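Local structure of meso-diaminopimelate dehydrogenase (Clostridium tetani, 3WGY) at residues L130-G135 / T144-G149. The protein catalyses, in its natural form, the reversible NADP-dependent oxidative deamination of meso-2,6-diaminopimelate at its D-amino-acid centre. The protein carries 6 engineered substitutions. Numbering follows the deposited sequence.
Sequences LNRLLG and THTFWG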
loop_
_atom_site.group_PDB
_atom_site.type_symbol
_atom_site.label_atom_id
_atom_site.label_comp_id
_atom_site.label_asym_id
_atom_site.label_seq_id
_atom_site.Cartn_x
_atom_site.Cartn_y
_atom_site.Cartn_z
ATOM N N LEU B 130 3.665 -4.480 5.177
ATOM C CA LEU B 130 2.245 -4.274 4.916
ATOM C C LEU B 130 1.888 -4.695 3.501
ATOM O O LEU B 130 0.843 -5.305 3.272
ATOM C CB LEU B 130 1.869 -2.801 5.099
ATOM C CG LEU B 130 1.767 -2.268 6.528
ATOM C CD1 LEU B 130 1.869 -0.744 6.525
ATOM C CD2 LEU B 130 0.435 -2.750 7.151
ATOM N N ASN B 131 2.756 -4.362 2.550
ATOM C CA ASN B 131 2.481 -4.702 1.171
ATOM C C ASN B 131 2.655 -6.168 0.838
ATOM O O ASN B 131 1.989 -6.664 -0.071
ATOM C CB ASN B 131 3.284 -3.808 0.222
ATOM C CG ASN B 131 2.655 -2.429 0.085
ATOM O OD1 ASN B 131 2.940 -1.516 0.859
ATOM N ND2 ASN B 131 1.765 -2.291 -0.875
ATOM N N ARG B 132 3.533 -6.871 1.550
ATOM C CA ARG B 132 3.670 -8.310 1.300
ATOM C C ARG B 132 2.344 -8.909 1.780
ATOM O O ARG B 132 1.731 -9.732 1.106
ATOM C CB ARG B 132 4.815 -8.923 2.119
ATOM C CG ARG B 132 6.211 -8.439 1.767
ATOM C CD ARG B 132 7.256 -9.111 2.669
ATOM N NE ARG B 132 8.519 -8.383 2.648
ATOM C CZ ARG B 132 8.983 -7.645 3.651
ATOM N NH1 ARG B 132 8.309 -7.523 4.785
ATOM N NH2 ARG B 132 10.124 -7.007 3.506
ATOM N N LEU B 133 1.902 -8.466 2.953
ATOM C CA LEU B 133 0.657 -8.938 3.543
ATOM C C LEU B 133 -0.531 -8.687 2.625
ATOM O O LEU B 133 -1.305 -9.599 2.319
ATOM C CB LEU B 133 0.418 -8.252 4.892
ATOM C CG LEU B 133 -0.901 -8.619 5.580
ATOM C CD1 LEU B 133 -1.048 -10.144 5.657
ATOM C CD2 LEU B 133 -0.942 -7.985 6.973
ATOM N N LEU B 134 -0.670 -7.440 2.190
ATOM C CA LEU B 134 -1.753 -7.064 1.293
ATOM C C LEU B 134 -1.738 -7.958 0.058
ATOM O O LEU B 134 -2.766 -8.488 -0.356
ATOM C CB LEU B 134 -1.589 -5.602 0.853
ATOM C CG LEU B 134 -2.728 -5.036 0.014
ATOM C CD1 LEU B 134 -4.001 -5.074 0.857
ATOM C CD2 LEU B 134 -2.380 -3.593 -0.438
ATOM N N GLY B 135 -0.555 -8.126 -0.524
ATOM C CA GLY B 135 -0.431 -8.930 -1.721
ATOM C C GLY B 135 -0.909 -10.364 -1.576
ATOM O O GLY B 135 -1.692 -10.850 -2.398
ATOM N N THR B 144 5.157 -13.803 -4.064
ATOM C CA THR B 144 5.577 -12.481 -3.621
ATOM C C THR B 144 7.065 -12.343 -3.872
ATOM O O THR B 144 7.831 -13.277 -3.631
ATOM C CB THR B 144 5.349 -12.256 -2.118
ATOM O OG1 THR B 144 3.965 -12.439 -1.809
ATOM C CG2 THR B 144 5.771 -10.850 -1.734
ATOM N N HIS B 145 7.471 -11.171 -4.345
ATOM C CA HIS B 145 8.869 -10.909 -4.618
ATOM C C HIS B 145 9.300 -9.569 -4.027
ATOM O O HIS B 145 8.772 -8.520 -4.409
ATOM C CB HIS B 145 9.111 -10.890 -6.126
ATOM C CG HIS B 145 8.818 -12.194 -6.805
ATOM N ND1 HIS B 145 9.477 -13.364 -6.481
ATOM C CD2 HIS B 145 7.958 -12.508 -7.802
ATOM C CE1 HIS B 145 9.035 -14.341 -7.251
ATOM N NE2 HIS B 145 8.115 -13.849 -8.061
ATOM N N THR B 146 10.241 -9.599 -3.087
ATOM C CA THR B 146 10.746 -8.365 -2.511
ATOM C C THR B 146 12.184 -8.165 -2.984
ATOM O O THR B 146 13.002 -9.088 -2.931
ATOM C CB THR B 146 10.741 -8.373 -0.965
ATOM O OG1 THR B 146 9.421 -8.646 -0.482
ATOM C CG2 THR B 146 11.167 -7.016 -0.437
ATOM N N PHE B 147 12.476 -6.966 -3.467
ATOM C CA PHE B 147 13.820 -6.619 -3.935
ATOM C C PHE B 147 14.259 -5.399 -3.135
ATOM O O PHE B 147 13.444 -4.530 -2.828
ATOM C CB PHE B 147 13.812 -6.255 -5.421
ATOM C CG PHE B 147 13.456 -7.391 -6.341
ATOM C CD1 PHE B 147 12.170 -7.898 -6.381
ATOM C CD2 PHE B 147 14.408 -7.919 -7.211
ATOM C CE1 PHE B 147 11.825 -8.912 -7.278
ATOM C CE2 PHE B 147 14.073 -8.933 -8.112
ATOM C CZ PHE B 147 12.778 -9.427 -8.145
ATOM N N TRP B 148 15.464 -5.278 -2.783
ATOM C CA TRP B 148 15.924 -4.116 -2.047
ATOM C C TRP B 148 16.770 -3.263 -2.995
ATOM O O TRP B 148 17.903 -3.612 -3.328
ATOM C CB TRP B 148 16.679 -4.572 -0.797
ATOM C CG TRP B 148 15.736 -5.248 0.183
ATOM C CD1 TRP B 148 14.940 -4.635 1.117
ATOM C CD2 TRP B 148 15.412 -6.648 0.243
ATOM N NE1 TRP B 148 14.139 -5.565 1.750
ATOM C CE2 TRP B 148 14.410 -6.806 1.234
ATOM C CE3 TRP B 148 15.867 -7.782 -0.447
ATOM C CZ2 TRP B 148 13.858 -8.055 1.552
ATOM C CZ3 TRP B 148 15.314 -9.028 -0.130
ATOM C CH2 TRP B 148 14.319 -9.151 0.863
ATOM N N GLY B 149 16.148 -2.172 -3.456
ATOM C CA GLY B 149 16.733 -1.224 -4.397
ATOM C C GLY B 149 18.160 -0.866 -4.107
ATOM O O GLY B 149 18.693 -1.280 -3.076
HETATM O O HOH W 1 3.387 -12.312 0.597
#
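Arg-132 overlaps Thr-144, Thr-146 and Trp-148 in turn, its extended chain reaching from helix 123-138 along the residues of strand 142-147 that face the helix and on to the turn beyond. Near its root, CG passes 4.3 Å from the methyl CG2 of Thr-144. Farther out, NE of Arg-132 donates a hydrogen bond to OG1 of Thr-146 at 3.3 Å. The hydroxyl oxygen lies at the guanidinium edge, in its plane, and the N-H···O angle is 155°. The two side chains cross at about a right angle. With CG2 anti to the backbone N, Thr-146 offers its hydroxyl to the arginine while the methyl sits 3.4 Å above one face of the Trp-148 ring, offset toward the rim. NH2 of Arg-132 comes obliquely to the indole, 4.3 Å from CZ2 of Trp-148. The carboxylate of Asp-124, near the start of the same helix, ties these ends together: its OD2 takes a salt bridge from Arg-132 NH2 and a hydrogen bond from Trp-148 NE1, which should limit the rotation of both groups. The side chain of Trp-148 lies about 10 Å from the bound 2-oxo-4-methylpentanoic acid. At the other end a water donates to the carbonyl O of Arg-132 at 3.1 Å; its link to OG1 of Thr-144, a hydroxyl also bonded to Arg-255, is modelled too short and is doubtful. Val-253 of strand 249-258 touches both Arg-132 and Thr-146. Arg-132 thus carries the contact with strand 142-147, outermost in this chain's three-stranded sheet, while Asn-131 and Leu-134 reach the other two strands: a helix packed on one face of an antiparallel sheet.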